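Local coordinates for microcompartments protein (Halothece sp. PCC 7418, PDB 5VGU) that probably builds the beta-carboxysome shell as a hexamer-forming BMC-domain protein of the CcmK4 type, whose members can combine with CcmK3 into heterohexamers, at residues 12-15 / 16-19; 85-89 / 90-94; 96-99 / 100-103. All coordinates share one frame; numbering follows the deposited sequence.

Interaction 1: residues 12-15 / 16-19; sequences KGFP and GVLA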
ATOM      1  N   LYS A  12      15.598   4.145  -2.739  1.00 20.34           N
ATOM      2  CA  LYS A  12      14.458   4.927  -3.189  1.00 20.62           C
ATOM      3  C   LYS A  12      14.374   4.780  -4.703  1.00 19.49           C
ATOM      4  O   LYS A  12      15.304   5.171  -5.420  1.00 19.96           O
ATOM      5  CB  LYS A  12      14.621   6.391  -2.782  1.00 23.90           C
ATOM      6  CG  LYS A  12      13.383   7.261  -3.030  1.00 25.59           C
ATOM      7  CD  LYS A  12      12.261   6.927  -2.059  1.00 30.51           C
ATOM      8  CE  LYS A  12      11.254   8.059  -1.980  1.00 37.71           C
ATOM      9  NZ  LYS A  12      10.368   7.911  -0.785  1.00 47.06           N
ATOM     10  N   GLY A  13      13.277   4.204  -5.183  1.00 17.16           N
ATOM     11  CA  GLY A  13      13.067   3.986  -6.607  1.00 19.71           C
ATOM     12  C   GLY A  13      13.541   2.618  -7.052  1.00 19.54           C
ATOM     13  O   GLY A  13      14.497   2.050  -6.520  1.00 17.64           O
ATOM     14  N   PHE A  14      12.860   2.087  -8.074  1.00 17.45           N
ATOM     15  CA  PHE A  14      13.161   0.763  -8.587  1.00 19.16           C
ATOM     16  C   PHE A  14      14.445   0.762  -9.417  1.00 18.51           C
ATOM     17  O   PHE A  14      15.254  -0.166  -9.286  1.00 17.85           O
ATOM     18  CB  PHE A  14      11.970   0.239  -9.398  1.00 16.71           C
ATOM     19  CG  PHE A  14      12.214  -1.107 -10.009  1.00 16.59           C
ATOM     20  CD1 PHE A  14      12.058  -2.264  -9.268  1.00 22.76           C
ATOM     21  CD2 PHE A  14      12.677  -1.208 -11.315  1.00 17.18           C
ATOM     22  CE1 PHE A  14      12.330  -3.512  -9.840  1.00 22.49           C
ATOM     23  CE2 PHE A  14      12.932  -2.441 -11.884  1.00 21.68           C
ATOM     24  CZ  PHE A  14      12.758  -3.587 -11.151  1.00 18.97           C
ATOM     25  N   PRO A  15      14.681   1.773 -10.271  1.00 18.22           N
ATOM     26  CA  PRO A  15      15.914   1.754 -11.079  1.00 19.20           C
ATOM     27  C   PRO A  15      17.177   1.581 -10.240  1.00 18.56           C
ATOM     28  O   PRO A  15      18.079   0.825 -10.634  1.00 20.35           O
ATOM     29  CB  PRO A  15      15.850   3.109 -11.822  1.00 20.59           C
ATOM     30  CG  PRO A  15      14.351   3.357 -11.986  1.00 18.89           C
ATOM     31  CD  PRO A  15      13.800   2.896 -10.641  1.00 15.45           C
ATOM     32  N   GLY A  16      17.247   2.211  -9.063  1.00 19.91           N
ATOM     33  CA  GLY A  16      18.416   2.034  -8.215  1.00 21.35           C
ATOM     34  C   GLY A  16      18.607   0.596  -7.772  1.00 20.42           C
ATOM     35  O   GLY A  16      19.736   0.112  -7.680  1.00 18.75           O
ATOM     36  N   VAL A  17      17.511  -0.101  -7.459  1.00 17.68           N
ATOM     37  CA  VAL A  17      17.624  -1.482  -6.988  1.00 20.26           C
ATOM     38  C   VAL A  17      17.975  -2.411  -8.141  1.00 18.12           C
ATOM     39  O   VAL A  17      18.690  -3.409  -7.958  1.00 18.89           O
ATOM     40  CB  VAL A  17      16.312  -1.875  -6.252  1.00 21.03           C
ATOM     41  CG1 VAL A  17      15.389  -2.759  -7.100  1.00 18.89           C
ATOM     42  CG2 VAL A  17      16.626  -2.510  -4.922  1.00 17.31           C
ATOM     43  N   LEU A  18      17.512  -2.087  -9.350  1.00 17.81           N
ATOM     44  CA  LEU A  18      17.909  -2.840 -10.536  1.00 17.43           C
ATOM     45  C   LEU A  18      19.413  -2.708 -10.775  1.00 20.80           C
ATOM     46  O   LEU A  18      20.117  -3.707 -10.983  1.00 17.72           O
ATOM     47  CB  LEU A  18      17.111  -2.343 -11.747  1.00 19.80           C
ATOM     48  CG  LEU A  18      17.495  -2.825 -13.146  1.00 17.12           C
ATOM     49  CD1 LEU A  18      17.433  -4.338 -13.229  1.00 19.17           C
ATOM     50  CD2 LEU A  18      16.585  -2.223 -14.231  1.00 15.30           C
ATOM     51  N   ALA A  19      19.926  -1.480 -10.697  1.00 18.83           N
ATOM     52  CA  ALA A  19      21.364  -1.250 -10.843  1.00 18.92           C
ATOM     53  C   ALA A  19      22.167  -1.994  -9.782  1.00 18.17           C
ATOM     54  O   ALA A  19      23.197  -2.616 -10.086  1.00 17.81           O
ATOM     55  CB  ALA A  19      21.657   0.246 -10.783  1.00 19.17           C
TER
HETATM   56  O   HOH W   1      15.883   4.546  -8.256  1.00 22.19           O
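F14 and P15 turn the chain into helix 14-27: the F14 O accepts L18 N at 3.0 Å, nearly in line with its C=O bond, and the P15 O accepts A19 N, also at 3.0 Å. A weak, bent bond of 2.9 Å from V17 N shares the F14 O. Just before the turn, G13 takes backbone angles that would jam a side chain against the preceding carbonyl. With CG anti to the backbone N (chi1 178°), the F14 ring leans forward along the first turn toward V17 and L18. Its CD1 meets V17 CG1 at 4.0 Å, the two side chains crossing at about a right angle, while across the ring the meta carbon CE2 comes to 4.2 Å from L18 CB. V17 sits off the usual staggered rotamers, with chi1 at 103°, and its CG1 lies 3.4 Å from the F14 O. F43 of strand 42-49 packs edge-to-face with F14, and V17 also rests on F43. A water bridges the strand end to the helix, donating to the K12 O at 3.0 Å and accepting from G16 N at 2.8 Å. Most first-turn donors thus find a partner without a preceding helical turn: the water takes G16 N, P15 has no N-H, V17 N is held only weakly by F14 O, and F14 N goes to E10 of a neighbouring subunit, which makes the helix start part of the subunit interface.

Interaction 2: residues 85-89 / 90-94; sequences NVECV and LPIAY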
ATOM      1  N   ASN A  85      15.317 -19.529  11.983  1.00 18.63           N
ATOM      2  CA  ASN A  85      14.005 -18.920  12.238  1.00 17.97           C
ATOM      3  C   ASN A  85      13.838 -17.615  11.466  1.00 16.92           C
ATOM      4  O   ASN A  85      12.741 -17.315  10.974  1.00 17.98           O
ATOM      5  CB  ASN A  85      13.860 -18.714  13.747  1.00 18.69           C
ATOM      6  CG  ASN A  85      12.480 -18.317  14.195  1.00 18.44           C
ATOM      7  OD1 ASN A  85      11.531 -18.060  13.412  1.00 21.40           O
ATOM      8  ND2 ASN A  85      12.358 -18.233  15.494  1.00 15.39           N
ATOM      9  N   VAL A  86      14.919 -16.840  11.328  1.00 15.48           N
ATOM     10  CA  VAL A  86      14.874 -15.602  10.563  1.00 18.55           C
ATOM     11  C   VAL A  86      14.702 -15.910   9.083  1.00 17.28           C
ATOM     12  O   VAL A  86      13.925 -15.258   8.380  1.00 18.99           O
ATOM     13  CB  VAL A  86      16.148 -14.779  10.822  1.00 17.73           C
ATOM     14  CG1 VAL A  86      16.175 -13.511   9.980  1.00 16.22           C
ATOM     15  CG2 VAL A  86      16.272 -14.426  12.283  1.00 20.25           C
ATOM     16  N   GLU A  87      15.462 -16.889   8.591  1.00 20.22           N
ATOM     17  CA  GLU A  87      15.364 -17.309   7.196  1.00 19.55           C
ATOM     18  C   GLU A  87      13.970 -17.828   6.875  1.00 21.61           C
ATOM     19  O   GLU A  87      13.468 -17.639   5.758  1.00 18.87           O
ATOM     20  CB  GLU A  87      16.420 -18.378   6.919  1.00 18.57           C
ATOM     21  CG  GLU A  87      16.396 -18.891   5.492  1.00 25.58           C
ATOM     22  CD  GLU A  87      17.416 -19.967   5.267  1.00 25.34           C
ATOM     23  OE1 GLU A  87      18.324 -19.754   4.440  1.00 23.75           O
ATOM     24  OE2 GLU A  87      17.317 -21.015   5.944  1.00 25.54           O
ATOM     25  N   CYS A  88      13.341 -18.499   7.838  1.00 20.18           N
ATOM     26  CA  CYS A  88      11.987 -19.011   7.656  1.00 18.80           C
ATOM     27  C   CYS A  88      10.967 -17.880   7.579  1.00 20.32           C
ATOM     28  O   CYS A  88      10.138 -17.841   6.666  1.00 19.94           O
ATOM     29  CB  CYS A  88      11.656 -19.958   8.813  1.00 25.68           C
ATOM     30  SG  CYS A  88       9.933 -20.433   8.922  1.00 30.90           S
ATOM     31  N   VAL A  89      11.014 -16.933   8.508  1.00 17.58           N
ATOM     32  CA  VAL A  89       9.934 -15.956   8.597  1.00 18.37           C
ATOM     33  C   VAL A  89      10.142 -14.805   7.628  1.00 18.42           C
ATOM     34  O   VAL A  89       9.182 -14.323   7.012  1.00 18.89           O
ATOM     35  CB  VAL A  89       9.787 -15.450  10.043  1.00 16.72           C
ATOM     36  CG1 VAL A  89       8.876 -14.191  10.124  1.00 19.34           C
ATOM     37  CG2 VAL A  89       9.243 -16.560  10.921  1.00 20.92           C
ATOM     38  N   LEU A  90      11.349 -14.314   7.518  1.00 18.31           N
ATOM     39  CA  LEU A  90      11.611 -13.188   6.639  1.00 16.65           C
ATOM     40  C   LEU A  90      11.891 -13.686   5.230  1.00 18.95           C
ATOM     41  O   LEU A  90      12.255 -14.850   5.033  1.00 17.87           O
ATOM     42  CB  LEU A  90      12.786 -12.365   7.177  1.00 16.62           C
ATOM     43  CG  LEU A  90      12.586 -11.760   8.569  1.00 17.62           C
ATOM     44  CD1 LEU A  90      13.782 -10.878   8.930  1.00 16.69           C
ATOM     45  CD2 LEU A  90      11.277 -10.953   8.697  1.00 19.07           C
ATOM     46  N   PRO A  91      11.675 -12.841   4.207  1.00 17.80           N
ATOM     47  CA  PRO A  91      11.809 -13.318   2.805  1.00 17.06           C
ATOM     48  C   PRO A  91      13.247 -13.295   2.306  1.00 17.21           C
ATOM     49  O   PRO A  91      13.627 -12.514   1.436  1.00 17.31           O
ATOM     50  CB  PRO A  91      10.905 -12.337   2.039  1.00 19.88           C
ATOM     51  CG  PRO A  91      10.991 -11.074   2.842  1.00 20.34           C
ATOM     52  CD  PRO A  91      11.070 -11.500   4.275  1.00 17.84           C
ATOM     53  N   ILE A  92      14.078 -14.183   2.862  1.00 17.06           N
ATOM     54  CA  ILE A  92      15.511 -14.190   2.582  1.00 16.37           C
ATOM     55  C   ILE A  92      16.045 -15.554   2.178  1.00 18.55           C
ATOM     56  O   ILE A  92      17.254 -15.683   1.961  1.00 17.25           O
ATOM     57  CB  ILE A  92      16.322 -13.652   3.778  1.00 16.36           C
ATOM     58  CG1 ILE A  92      16.177 -14.578   5.006  1.00 16.11           C
ATOM     59  CG2 ILE A  92      15.914 -12.224   4.090  1.00 19.82           C
ATOM     60  CD1 ILE A  92      17.235 -14.319   6.087  1.00 20.35           C
ATOM     61  N   ALA A  93      15.202 -16.580   2.096  1.00 17.21           N
ATOM     62  CA  ALA A  93      15.662 -17.925   1.791  1.00 20.10           C
ATOM     63  C   ALA A  93      15.942 -18.094   0.300  1.00 19.53           C
ATOM     64  O   ALA A  93      15.378 -17.403  -0.545  1.00 17.31           O
ATOM     65  CB  ALA A  93      14.620 -18.944   2.249  1.00 19.65           C
ATOM     66  N   TYR A  94      16.837 -19.023  -0.014  1.00 19.22           N
ATOM     67  CA  TYR A  94      16.904 -19.560  -1.356  1.00 20.11           C
ATOM     68  C   TYR A  94      15.550 -20.166  -1.725  1.00 21.26           C
ATOM     69  O   TYR A  94      14.764 -20.555  -0.854  1.00 22.92           O
ATOM     70  CB  TYR A  94      17.998 -20.624  -1.457  1.00 21.06           C
ATOM     71  CG  TYR A  94      19.420 -20.130  -1.402  1.00 20.14           C
ATOM     72  CD1 TYR A  94      20.019 -19.536  -2.507  1.00 19.53           C
ATOM     73  CD2 TYR A  94      20.195 -20.311  -0.249  1.00 21.34           C
ATOM     74  CE1 TYR A  94      21.327 -19.107  -2.471  1.00 21.05           C
ATOM     75  CE2 TYR A  94      21.507 -19.883  -0.205  1.00 21.33           C
ATOM     76  CZ  TYR A  94      22.072 -19.291  -1.324  1.00 21.80           C
ATOM     77  OH  TYR A  94      23.381 -18.861  -1.302  1.00 20.33           O
TER
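The E87 carboxylate reaches past A93, OE1 4.2 Å from A93 CA, and is held from both oxygens: OE1 makes a salt bridge to R48 and OE2 accepts from the backbone N of S2. The other flat group in play is the V86 peptide, whose O receives L90 N at 2.9 Å with the donor tilted 23° from the carbonyl plane. Nearer the backbone, the extended E87 chain places CG 3.7 Å from A93 CB. L90, the first residue to leave helical angles after helix 84-89, folds its side chain back on the last turn: CB stands 3.3 Å from V86 O, and CD1 reaches V86 CG1 at 3.7 Å. Cutting L90 back to an alanine removes CD1, and V86 CG1 would probably lose that methyl partner while a gap opened beside Y35 of a neighbouring subunit. The chain then reverses through an inverse gamma turn centred on P91, closed by I92 N to L90 O at 2.9 Å. This carries I92 back across the helix, where CG1, set between the backbone N and the carbonyl carbon (chi1 65°), comes 3.6 Å from E87 CA. I92 CD1 meets the same V86 CG1 from another direction, at 4.1 Å. I92 also packs against I46 of strand 42-49, and its carbonyl O accepts from R48, the arginine that also pairs with E87.

Interaction 3: residues 96-99 / 100-103; sequences ENVE and RFRE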
ATOM      1  N   GLU A  96      13.260 -22.208  -5.301  1.00 25.18           N
ATOM      2  CA  GLU A  96      13.477 -23.034  -6.487  1.00 27.77           C
ATOM      3  C   GLU A  96      13.666 -22.189  -7.749  1.00 26.68           C
ATOM      4  O   GLU A  96      14.355 -22.630  -8.680  1.00 28.25           O
ATOM      5  CB  GLU A  96      12.312 -24.019  -6.629  1.00 29.85           C
ATOM      6  CG  GLU A  96      10.963 -23.372  -6.976  1.00 29.90           C
ATOM      7  CD  GLU A  96       9.770 -24.305  -6.736  1.00 34.73           C
ATOM      8  OE1 GLU A  96       9.293 -24.945  -7.696  1.00 32.51           O
ATOM      9  OE2 GLU A  96       9.308 -24.392  -5.582  1.00 32.33           O
ATOM     10  N   ASN A  97      13.139 -20.965  -7.767  1.00 28.37           N
ATOM     11  CA  ASN A  97      13.307 -20.084  -8.927  1.00 26.57           C
ATOM     12  C   ASN A  97      14.769 -19.695  -9.154  1.00 27.07           C
ATOM     13  O   ASN A  97      15.158 -19.388 -10.286  1.00 26.25           O
ATOM     14  CB  ASN A  97      12.426 -18.850  -8.719  1.00 27.86           C
ATOM     15  CG  ASN A  97      12.330 -17.969  -9.941  1.00 42.91           C
ATOM     16  OD1 ASN A  97      12.256 -18.454 -11.067  1.00 39.53           O
ATOM     17  ND2 ASN A  97      12.310 -16.655  -9.721  1.00 47.00           N
ATOM     18  N   VAL A  98      15.598 -19.674  -8.103  1.00 22.70           N
ATOM     19  CA  VAL A  98      16.976 -19.211  -8.228  1.00 22.36           C
ATOM     20  C   VAL A  98      17.990 -20.321  -7.959  1.00 27.10           C
ATOM     21  O   VAL A  98      19.189 -20.056  -7.906  1.00 23.23           O
ATOM     22  CB  VAL A  98      17.248 -17.988  -7.327  1.00 20.48           C
ATOM     23  CG1 VAL A  98      16.332 -16.826  -7.711  1.00 22.15           C
ATOM     24  CG2 VAL A  98      17.069 -18.327  -5.853  1.00 19.79           C
ATOM     25  N   GLU A  99      17.536 -21.569  -7.863  1.00 29.46           N
ATOM     26  CA  GLU A  99      18.447 -22.665  -7.528  1.00 32.99           C
ATOM     27  C   GLU A  99      19.617 -22.755  -8.510  1.00 29.80           C
ATOM     28  O   GLU A  99      20.764 -22.970  -8.102  1.00 32.20           O
ATOM     29  CB  GLU A  99      17.656 -23.976  -7.484  1.00 38.13           C
ATOM     30  CG  GLU A  99      18.485 -25.219  -7.188  1.00 56.96           C
ATOM     31  CD  GLU A  99      17.646 -26.487  -7.213  1.00 61.68           C
ATOM     32  OE1 GLU A  99      16.413 -26.394  -6.993  1.00 66.15           O
ATOM     33  OE2 GLU A  99      18.214 -27.566  -7.492  1.00 55.68           O
ATOM     34  N   ARG A 100      19.350 -22.614  -9.809  1.00 30.69           N
ATOM     35  CA  ARG A 100      20.419 -22.789 -10.785  1.00 32.51           C
ATOM     36  C   ARG A 100      21.507 -21.732 -10.627  1.00 34.58           C
ATOM     37  O   ARG A 100      22.664 -21.979 -10.977  1.00 33.11           O
ATOM     38  CB  ARG A 100      19.850 -22.768 -12.209  1.00 33.95           C
ATOM     39  CG  ARG A 100      19.284 -21.446 -12.687  1.00 30.53           C
ATOM     40  CD  ARG A 100      18.528 -21.668 -13.986  1.00 35.63           C
ATOM     41  NE  ARG A 100      18.022 -20.447 -14.591  1.00 35.41           N
ATOM     42  CZ  ARG A 100      16.885 -19.848 -14.257  1.00 37.15           C
ATOM     43  NH1 ARG A 100      16.112 -20.333 -13.284  1.00 43.04           N
ATOM     44  NH2 ARG A 100      16.518 -18.747 -14.898  1.00 36.96           N
ATOM     45  N   PHE A 101      21.180 -20.564 -10.066  1.00 29.24           N
ATOM     46  CA  PHE A 101      22.230 -19.575  -9.824  1.00 27.82           C
ATOM     47  C   PHE A 101      23.002 -19.882  -8.550  1.00 30.03           C
ATOM     48  O   PHE A 101      24.193 -19.574  -8.462  1.00 31.48           O
ATOM     49  CB  PHE A 101      21.618 -18.185  -9.737  1.00 26.57           C
ATOM     50  CG  PHE A 101      20.769 -17.847 -10.918  1.00 25.34           C
ATOM     51  CD1 PHE A 101      21.342 -17.646 -12.161  1.00 28.12           C
ATOM     52  CD2 PHE A 101      19.384 -17.785 -10.800  1.00 25.56           C
ATOM     53  CE1 PHE A 101      20.547 -17.359 -13.256  1.00 29.23           C
ATOM     54  CE2 PHE A 101      18.597 -17.500 -11.886  1.00 30.92           C
ATOM     55  CZ  PHE A 101      19.180 -17.289 -13.115  1.00 31.44           C
ATOM     56  N   ARG A 102      22.347 -20.502  -7.570  1.00 30.86           N
ATOM     57  CA  ARG A 102      23.049 -20.964  -6.376  1.00 33.16           C
ATOM     58  C   ARG A 102      24.066 -22.035  -6.743  1.00 40.34           C
ATOM     59  O   ARG A 102      25.240 -21.956  -6.364  1.00 37.11           O
ATOM     60  CB  ARG A 102      22.037 -21.502  -5.362  1.00 31.73           C
ATOM     61  CG  ARG A 102      22.601 -21.938  -4.004  1.00 37.62           C
ATOM     62  CD  ARG A 102      21.515 -22.708  -3.239  1.00 34.41           C
ATOM     63  NE  ARG A 102      21.894 -23.061  -1.871  1.00 41.92           N
ATOM     64  CZ  ARG A 102      21.086 -23.664  -0.996  1.00 41.83           C
ATOM     65  NH1 ARG A 102      19.845 -23.987  -1.333  1.00 42.58           N
ATOM     66  NH2 ARG A 102      21.518 -23.958   0.228  1.00 46.61           N
ATOM     67  N   GLU A 103      23.627 -23.044  -7.499  1.00 40.42           N
ATOM     68  CA  GLU A 103      24.556 -24.049  -8.009  1.00 50.53           C
ATOM     69  C   GLU A 103      25.761 -23.406  -8.695  1.00 50.23           C
ATOM     70  O   GLU A 103      26.896 -23.873  -8.541  1.00 49.60           O
ATOM     71  CB  GLU A 103      23.819 -24.986  -8.969  1.00 42.96           C
ATOM     72  CG  GLU A 103      22.883 -25.960  -8.266  1.00 53.34           C
ATOM     73  CD  GLU A 103      22.000 -26.749  -9.224  1.00 63.51           C
ATOM     74  OE1 GLU A 103      21.712 -26.251 -10.335  1.00 57.23           O
ATOM     75  OE2 GLU A 103      21.588 -27.871  -8.858  1.00 70.40           O
TER
HETATM   76  O   HOH W   2      16.708 -22.635 -10.973  1.00 32.51           O
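E99 O receives E103 N at 2.9 Å, nearly straight along the carbonyl bond, and one residue earlier V98, at the N-cap position of helix 99-104, offers a single carbonyl O to two donors. R102 N reaches that V98 O at 3.2 Å in the carbonyl plane, whereas F101 N comes to it at 3.0 Å from above, 53° out of the plane and off any lone pair. A water fills the role of the missing previous turn: it accepts from R100 N at 2.9 Å and donates to E96 O, and it also takes a weak bond from R100 NH1 at the edge of the guanidinium. The main polar partner of R100 lies elsewhere, since its NH2 forms a salt bridge with E84 of a neighbouring subunit. With CG in the cramped position between the backbone N and the carbonyl carbon (chi1 67°), the arginine bends over its neighbour F101. R100 CG then sits 4.0 Å above the centre of the F101 ring, and F101 CZ lies 3.3 Å from the guanidinium plane, offset toward its rim. At another part of the ring, F101 CD2 meets V98 CB at 4.1 Å. Out at the surface the carboxylates of E99 and E103 come together with planes 79° apart, their OE2 atoms 3.7 Å from each other. Two acids this close would tend to raise each other's proton affinity, whereas R100 has its charge answered across the subunit boundary while its CG sits over one face of the F101 ring.

From the N terminus, interaction 1 comes first, joining the end of strand 5-12 to helix 14-27. The chain then completes its sheet before interaction 2 folds residues 90-94 back along helix 84-89 and toward strands 30-39 and 42-49. Interaction 3 follows at once, opening helix 99-104 against T31. The three lie in series, none nested or crossed, and each closes only a tight local turn. Interactions 2 and 3 touch where Y94 packs on R102, with a cation-pi contact, whereas interaction 1 stands about 12 Å from interaction 2 at nearest atoms. In the hexamer, helix 84-89 of a neighbouring subunit meets both L18 and F101.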